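Local coordinates for protein phenylacetaldehyde dehydrogenase (Burkholderia cenocepacia, PDB 4O5H) that probably catalyses the NAD+-dependent oxidation of phenylacetaldehyde to phenylacetate, at residues A[181-184]-A[189-192]; A[193-198]-A[205-210]; A[374-379]-A[399-404]. All coordinates share one frame; numbering follows the deposited sequence.

Contact 1 of 3, residues A[181-184]-A[189-192]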
loop_
_atom_site.group_PDB
_atom_site.type_symbol
_atom_site.label_atom_id
_atom_site.label_comp_id
_atom_site.label_asym_id
_atom_site.label_seq_id
_atom_site.Cartn_x
_atom_site.Cartn_y
_atom_site.Cartn_z
ATOM N N ILE A 181 1.110 8.623 12.952
ATOM C CA ILE A 181 0.415 8.404 14.207
ATOM C C ILE A 181 1.085 7.213 14.818
ATOM O O ILE A 181 1.150 6.140 14.224
ATOM C CB ILE A 181 -1.073 8.086 13.989
ATOM C CG1 ILE A 181 -1.770 9.312 13.398
ATOM C CG2 ILE A 181 -1.747 7.656 15.309
ATOM C CD1 ILE A 181 -3.183 9.036 12.921
ATOM N N ILE A 182 1.554 7.386 16.041
ATOM C CA ILE A 182 2.302 6.339 16.682
ATOM C C ILE A 182 1.835 5.955 18.075
ATOM O O ILE A 182 1.181 6.735 18.783
ATOM C CB ILE A 182 3.765 6.713 16.740
ATOM C CG1 ILE A 182 3.953 8.016 17.435
ATOM C CG2 ILE A 182 4.357 6.749 15.327
ATOM C CD1 ILE A 182 5.392 8.199 17.766
ATOM N N PRO A 183 2.141 4.712 18.454
ATOM C CA PRO A 183 1.689 4.186 19.729
ATOM C C PRO A 183 2.621 4.583 20.862
ATOM O O PRO A 183 3.602 5.286 20.665
ATOM C CB PRO A 183 1.677 2.672 19.483
ATOM C CG PRO A 183 2.817 2.471 18.598
ATOM C CD PRO A 183 2.953 3.727 17.755
ATOM N N TRP A 184 2.270 4.138 22.052
ATOM C CA TRP A 184 2.905 4.548 23.269
ATOM C C TRP A 184 3.982 3.611 23.752
ATOM O O TRP A 184 4.640 3.905 24.759
ATOM C CB TRP A 184 1.845 4.701 24.372
ATOM C CG TRP A 184 0.863 3.545 24.438
ATOM C CD1 TRP A 184 -0.407 3.535 23.931
ATOM C CD2 TRP A 184 1.066 2.258 25.032
ATOM N NE1 TRP A 184 -1.007 2.322 24.182
ATOM C CE2 TRP A 184 -0.135 1.532 24.881
ATOM C CE3 TRP A 184 2.116 1.670 25.710
ATOM C CZ2 TRP A 184 -0.271 0.235 25.313
ATOM C CZ3 TRP A 184 1.972 0.356 26.168
ATOM C CH2 TRP A 184 0.783 -0.336 25.994
ATOM N N LEU A 189 11.394 5.814 19.619
ATOM C CA LEU A 189 11.873 4.966 18.551
ATOM C C LEU A 189 10.874 4.932 17.365
ATOM O O LEU A 189 11.293 5.043 16.199
ATOM C CB LEU A 189 12.121 3.578 19.073
ATOM C CG LEU A 189 12.678 2.537 18.083
ATOM C CD1 LEU A 189 14.014 2.983 17.544
ATOM C CD2 LEU A 189 12.795 1.184 18.752
ATOM N N MET A 190 9.581 4.833 17.667
ATOM C CA MET A 190 8.566 4.796 16.630
ATOM C C MET A 190 8.487 6.151 15.924
ATOM O O MET A 190 8.242 6.214 14.715
ATOM C CB MET A 190 7.179 4.403 17.211
ATOM C CG MET A 190 6.912 2.977 17.741
ATOM S SD MET A 190 7.310 1.705 16.570
ATOM C CE MET A 190 9.078 1.502 16.875
ATOM N N ALA A 191 8.703 7.245 16.652
ATOM C CA ALA A 191 8.738 8.573 16.039
ATOM C C ALA A 191 9.858 8.615 15.011
ATOM O O ALA A 191 9.688 9.135 13.892
ATOM C CB ALA A 191 8.943 9.658 17.098
ATOM N N ALA A 192 11.011 8.091 15.395
ATOM C CA ALA A 192 12.152 8.047 14.485
ATOM C C ALA A 192 11.852 7.197 13.255
ATOM O O ALA A 192 12.163 7.597 12.122
ATOM C CB ALA A 192 13.380 7.532 15.194
#

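Contact 2 of 3, residues A[193-198]-A[205-210]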
loop_
_atom_site.group_PDB
_atom_site.type_symbol
_atom_site.label_atom_id
_atom_site.label_comp_id
_atom_site.label_asym_id
_atom_site.label_seq_id
_atom_site.Cartn_x
_atom_site.Cartn_y
_atom_site.Cartn_z
ATOM N N TRP A 193 11.252 6.030 13.466
ATOM C CA TRP A 193 10.929 5.174 12.335
ATOM C C TRP A 193 10.026 5.871 11.311
ATOM O O TRP A 193 10.164 5.618 10.134
ATOM C CB TRP A 193 10.228 3.928 12.782
ATOM C CG TRP A 193 11.093 2.966 13.443
ATOM C CD1 TRP A 193 12.394 3.105 13.791
ATOM C CD2 TRP A 193 10.698 1.698 13.890
ATOM N NE1 TRP A 193 12.833 1.992 14.432
ATOM C CE2 TRP A 193 11.810 1.097 14.483
ATOM C CE3 TRP A 193 9.511 0.961 13.762
ATOM C CZ2 TRP A 193 11.774 -0.195 14.998
ATOM C CZ3 TRP A 193 9.465 -0.330 14.260
ATOM C CH2 TRP A 193 10.596 -0.886 14.895
ATOM N N LYS A 194 9.124 6.725 11.746
ATOM C CA LYS A 194 8.213 7.408 10.810
ATOM C C LYS A 194 8.845 8.648 10.232
ATOM O O LYS A 194 8.605 8.998 9.090
ATOM C CB LYS A 194 6.936 7.872 11.496
ATOM C CG LYS A 194 6.146 6.827 12.249
ATOM C CD LYS A 194 5.577 5.774 11.374
ATOM C CE LYS A 194 4.411 5.079 12.067
ATOM N NZ LYS A 194 4.383 3.663 11.624
ATOM N N ILE A 195 9.567 9.390 11.041
ATOM C CA ILE A 195 10.086 10.694 10.593
ATOM C C ILE A 195 11.325 10.519 9.691
ATOM O O ILE A 195 11.461 11.221 8.710
ATOM C CB ILE A 195 10.441 11.585 11.813
ATOM C CG1 ILE A 195 9.166 11.969 12.565
ATOM C CG2 ILE A 195 11.195 12.847 11.393
ATOM C CD1 ILE A 195 9.453 12.633 13.905
ATOM N N ALA A 196 12.228 9.589 10.048
ATOM C CA ALA A 196 13.518 9.529 9.357
ATOM C C ALA A 196 13.390 9.267 7.842
ATOM O O ALA A 196 13.991 9.965 7.049
ATOM C CB ALA A 196 14.481 8.576 10.017
ATOM N N PRO A 197 12.554 8.310 7.440
ATOM C CA PRO A 197 12.448 8.064 6.010
ATOM C C PRO A 197 11.801 9.215 5.280
ATOM O O PRO A 197 12.104 9.450 4.108
ATOM C CB PRO A 197 11.567 6.815 5.905
ATOM C CG PRO A 197 11.453 6.252 7.265
ATOM C CD PRO A 197 11.858 7.309 8.250
ATOM N N ALA A 198 10.916 9.922 5.956
ATOM C CA ALA A 198 10.306 11.133 5.407
ATOM C C ALA A 198 11.317 12.217 5.135
ATOM O O ALA A 198 11.350 12.791 4.052
ATOM C CB ALA A 198 9.241 11.648 6.350
ATOM N N VAL A 205 6.218 16.364 7.529
ATOM C CA VAL A 205 5.577 15.454 8.460
ATOM C C VAL A 205 4.776 16.188 9.512
ATOM O O VAL A 205 5.243 17.172 10.075
ATOM C CB VAL A 205 6.623 14.638 9.273
ATOM C CG1 VAL A 205 5.954 13.536 10.099
ATOM C CG2 VAL A 205 7.615 13.952 8.384
ATOM N N VAL A 206 3.571 15.696 9.781
ATOM C CA VAL A 206 2.846 16.002 10.989
ATOM C C VAL A 206 2.835 14.724 11.845
ATOM O O VAL A 206 2.247 13.712 11.459
ATOM C CB VAL A 206 1.416 16.463 10.709
ATOM C CG1 VAL A 206 0.701 16.798 12.007
ATOM C CG2 VAL A 206 1.422 17.665 9.772
ATOM N N LEU A 207 3.457 14.802 13.014
ATOM C CA LEU A 207 3.529 13.676 13.945
ATOM C C LEU A 207 2.538 13.838 15.095
ATOM O O LEU A 207 2.460 14.915 15.694
ATOM C CB LEU A 207 4.925 13.577 14.560
ATOM C CG LEU A 207 5.095 12.404 15.548
ATOM C CD1 LEU A 207 5.098 11.075 14.808
ATOM C CD2 LEU A 207 6.353 12.534 16.360
ATOM N N LYS A 208 1.760 12.793 15.363
ATOM C CA LYS A 208 0.850 12.749 16.507
ATOM C C LYS A 208 1.339 11.645 17.461
ATOM O O LYS A 208 1.038 10.486 17.277
ATOM C CB LYS A 208 -0.581 12.440 16.076
ATOM C CG LYS A 208 -1.680 13.126 16.901
ATOM C CD LYS A 208 -1.757 12.824 18.377
ATOM C CE LYS A 208 -2.629 11.601 18.571
ATOM N NZ LYS A 208 -2.519 10.996 19.902
ATOM N N PRO A 209 2.088 12.004 18.480
ATOM C CA PRO A 209 2.455 10.970 19.465
ATOM C C PRO A 209 1.232 10.474 20.250
ATOM O O PRO A 209 0.203 11.139 20.319
ATOM C CB PRO A 209 3.442 11.691 20.401
ATOM C CG PRO A 209 3.422 13.101 20.016
ATOM C CD PRO A 209 2.684 13.304 18.758
ATOM N N ALA A 210 1.363 9.308 20.841
ATOM C CA ALA A 210 0.279 8.746 21.612
ATOM C C ALA A 210 -0.099 9.706 22.753
ATOM O O ALA A 210 0.781 10.321 23.360
ATOM C CB ALA A 210 0.704 7.394 22.163
#

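Contact 3 of 3, residues A[374-379]-A[399-404]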
loop_
_atom_site.group_PDB
_atom_site.type_symbol
_atom_site.label_atom_id
_atom_site.label_comp_id
_atom_site.label_asym_id
_atom_site.label_seq_id
_atom_site.Cartn_x
_atom_site.Cartn_y
_atom_site.Cartn_z
ATOM N N SER A 374 -10.216 -13.798 32.090
ATOM C CA SER A 374 -10.895 -14.531 31.052
ATOM C C SER A 374 -10.286 -15.947 30.828
ATOM O O SER A 374 -11.015 -16.914 30.676
ATOM C CB SER A 374 -10.870 -13.682 29.781
ATOM O OG SER A 374 -10.694 -14.433 28.632
ATOM N N GLY A 375 -8.962 -16.041 30.804
ATOM C CA GLY A 375 -8.245 -17.300 30.679
ATOM C C GLY A 375 -8.590 -18.256 31.803
ATOM O O GLY A 375 -8.919 -19.433 31.547
ATOM N N PHE A 376 -8.550 -17.753 33.042
ATOM C CA PHE A 376 -8.927 -18.553 34.205
ATOM C C PHE A 376 -10.361 -19.043 34.065
ATOM O O PHE A 376 -10.638 -20.224 34.252
ATOM C CB PHE A 376 -8.799 -17.779 35.525
ATOM C CG PHE A 376 -7.390 -17.411 35.900
ATOM C CD1 PHE A 376 -6.334 -18.291 35.681
ATOM C CD2 PHE A 376 -7.122 -16.184 36.511
ATOM C CE1 PHE A 376 -5.044 -17.951 36.044
ATOM C CE2 PHE A 376 -5.833 -15.850 36.886
ATOM C CZ PHE A 376 -4.790 -16.731 36.633
ATOM N N GLY A 377 -11.248 -18.140 33.692
ATOM C CA GLY A 377 -12.640 -18.479 33.457
ATOM C C GLY A 377 -12.849 -19.586 32.428
ATOM O O GLY A 377 -13.814 -20.315 32.506
ATOM N N GLU A 378 -11.958 -19.709 31.450
ATOM C CA GLU A 378 -12.098 -20.739 30.418
ATOM C C GLU A 378 -11.321 -22.009 30.717
ATOM O O GLU A 378 -11.391 -22.964 29.939
ATOM C CB GLU A 378 -11.692 -20.192 29.054
ATOM C CG GLU A 378 -12.603 -19.087 28.555
ATOM C CD GLU A 378 -12.329 -18.727 27.096
ATOM O OE1 GLU A 378 -11.485 -17.930 26.787
ATOM O OE2 GLU A 378 -12.981 -19.314 26.232
ATOM N N GLY A 379 -10.601 -22.049 31.832
ATOM C CA GLY A 379 -9.950 -23.299 32.269
ATOM C C GLY A 379 -8.431 -23.277 32.219
ATOM O O GLY A 379 -7.792 -24.271 32.523
ATOM N N THR A 399 3.173 -13.299 33.640
ATOM C CA THR A 399 2.210 -14.354 33.756
ATOM C C THR A 399 2.373 -15.400 32.657
ATOM O O THR A 399 2.503 -15.064 31.466
ATOM C CB THR A 399 0.804 -13.736 33.721
ATOM O OG1 THR A 399 0.675 -12.872 34.840
ATOM C CG2 THR A 399 -0.252 -14.778 33.817
ATOM N N VAL A 400 2.415 -16.670 33.058
ATOM C CA VAL A 400 2.497 -17.781 32.110
ATOM C C VAL A 400 1.298 -18.689 32.312
ATOM O O VAL A 400 1.079 -19.202 33.417
ATOM C CB VAL A 400 3.767 -18.611 32.328
ATOM C CG1 VAL A 400 3.832 -19.796 31.353
ATOM C CG2 VAL A 400 4.994 -17.723 32.143
ATOM N N LEU A 401 0.502 -18.845 31.260
ATOM C CA LEU A 401 -0.687 -19.661 31.280
ATOM C C LEU A 401 -0.472 -20.938 30.502
ATOM O O LEU A 401 0.030 -20.916 29.374
ATOM C CB LEU A 401 -1.868 -18.895 30.687
ATOM C CG LEU A 401 -2.264 -17.574 31.374
ATOM C CD1 LEU A 401 -3.402 -16.891 30.656
ATOM C CD2 LEU A 401 -2.637 -17.860 32.815
ATOM N N VAL A 402 -0.874 -22.056 31.123
ATOM C CA VAL A 402 -0.858 -23.372 30.494
ATOM C C VAL A 402 -2.254 -23.996 30.544
ATOM O O VAL A 402 -3.167 -23.436 31.121
ATOM C CB VAL A 402 0.165 -24.317 31.146
ATOM C CG1 VAL A 402 1.555 -23.731 31.021
ATOM C CG2 VAL A 402 -0.178 -24.599 32.602
ATOM N N ASP A 403 -2.401 -25.146 29.903
ATOM C CA ASP A 403 -3.690 -25.820 29.754
ATOM C C ASP A 403 -4.613 -24.960 28.939
ATOM O O ASP A 403 -5.835 -24.972 29.119
ATOM C CB ASP A 403 -4.354 -26.158 31.097
ATOM C CG ASP A 403 -3.526 -27.108 31.963
ATOM O OD1 ASP A 403 -2.697 -27.850 31.432
ATOM O OD2 ASP A 403 -3.753 -27.103 33.182
ATOM N N THR A 404 -4.034 -24.203 28.028
ATOM C CA THR A 404 -4.829 -23.368 27.126
ATOM C C THR A 404 -5.166 -24.132 25.861
ATOM O O THR A 404 -4.539 -25.128 25.555
ATOM C CB THR A 404 -4.071 -22.114 26.724
ATOM O OG1 THR A 404 -2.780 -22.484 26.221
ATOM C CG2 THR A 404 -3.902 -21.179 27.910
#

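Contact 1 of 3, residues A[181-184]-A[189-192]
Ile-182 and Pro-183, in the loop that leaves a long strand, rest against Met-190 and Ala-191 on the first turns of the following helix, and the contact illustrates a strand-to-helix connection in which the contacts between these two segments are apolar. The two branches of Ile-182 divide the work. Its CG1 is wedged between the backbone N and the carbonyl carbon (chi1 56°), which carries the longer arm over the helix backbone, where CD1 ends 3.6 Å from Ala-191 N and 3.9 Å from Ala-191 CB. The shorter branch, CG2, lies against the root of Met-190, 4.1 Å from Met-190 CB and 4.0 Å from Met-190 O. A second apolar pair stands further along the loop: Pro-183 meets Met-190 through its ring atom CD, 4.0 Å from Met-190 CG, the two side chains crossing at about a right angle. Met-190 bends at both chi2 and chi3, and its sulfur end therefore turns away from the loop; the gripping is done by CB and CG. The polar backbone atoms at Ala-191 N and Met-190 O are thus flanked by methyl groups of Ile-182 on this side of the helix.

Beyond these residues, Ile-182 and Ala-191 both lean on Leu-207 of strand 204-208, while Pro-183 touches Thr-260 at the end of strand 256-260. The adjoining Trp-184 turns the other way and sets its ring at about 90° to that of Phe-416. Helix 124-145 packs against Leu-189 and Ala-192, so the helix 187-201 lies sandwiched between that helix and the sheet.

Contact 2 of 3, residues A[193-198]-A[205-210]
Ala-198 and Val-205 make the tightest meeting between helix 193-198 and strand 205-208: Ala-198 CB lies 3.5 Å from Val-205 CG2, closer than carbon atoms usually approach. The two methyls of Val-205 serve different partners. CG1, anti to the backbone N (chi1 -171°), faces Ile-195 CG1 at 4.3 Å, while CG2, beside that N, takes the alanine. Two residues along the strand, Leu-207 again points at the helix, and its CD2 meets Ile-195 CD1 at 4.0 Å, the side chains crossing at about a right angle. The longer branch of Ile-195 thus serves both strand residues, CG1 beside Val-205 and CD1 at Leu-207, although its CB itself is not aimed at them.

A second shell surrounds these residues. Phe-139 of helix 124-145 packs on Ile-195 and Ala-196, and Ala-217 backs Leu-207. Lys-194, whose CB faces the strand, sends its amino group away to a salt bridge with Glu-491 and a hydrogen bond to Thr-260 OG1. Lys-208 NZ, at the strand's end, donates to Pro-209 O at 2.8 Å and also to Gly-239 O; in related aldehyde dehydrogenases a lysine at the end of this strand contacts the ribose of NAD.

The short axes run 9.6 Å apart and nearly antiparallel, at 176°. Such geometry is that of a beta-alpha-beta unit, here strand 166-181, helix 187-201 and the parallel strand 204-208, consistent with the Rossmann-like cofactor domain of this family.

Contact 3 of 3, residues A[374-379]-A[399-404]
The ring of Phe-376 meets Leu-401 through a single corner: Leu-401 CD2 approaches Phe-376 CE1 obliquely, at 4.0 Å, with the two side chains crossing at about a right angle. The CB of Phe-376 points away from the strand, but with chi1 near -66° the end of the ring comes back to the leucine; Ala-382 of the neighbouring strand touches both. The residue just before it, Gly-375, turns its backbone toward the other methyl, though loosely, its CA lying 4.9 Å from Leu-401 CD1. Leu-401 belongs to strand 399-402, which is antiparallel to strand 381-384, outermost within this chain, and parallel to 419-425 in the seven-stranded sheet that helix 362-378 flanks. The helix stops in a Schellman motif: Gly-379 takes a positive phi (113°), and its N bonds back to Phe-376 O at 3.0 Å. Just past the strand, Asp-403 also has positive phi, and the two turns come together there, with Gly-379 O 4.2 Å from Asp-403 CB. The carboxylate of Asp-403, an exposed residue, looks elsewhere: its OD2 forms a salt bridge with Arg-381 NE.

In the fold
Contacts 1 and 2 are neighbours, with centres 7 Å apart, and both hold helix 187-201: contact 1 fastens its start to the loop after strand 166-181, contact 2 its middle to strand 204-208. They touch directly, Ile-182 CG2 lying 3.6 Å from Lys-194 CG, and Leu-207 serves as a common backing. Both are buried aliphatic packing within one beta-alpha-beta unit. Contact 3 joins a helix to a strand of the other large sheet, its centre 32 Å from that of contact 1 and 38 Å from that of contact 2. It is partly exposed, with one aromatic-aliphatic touch and glycine-rich backbone in place of several aliphatic contacts.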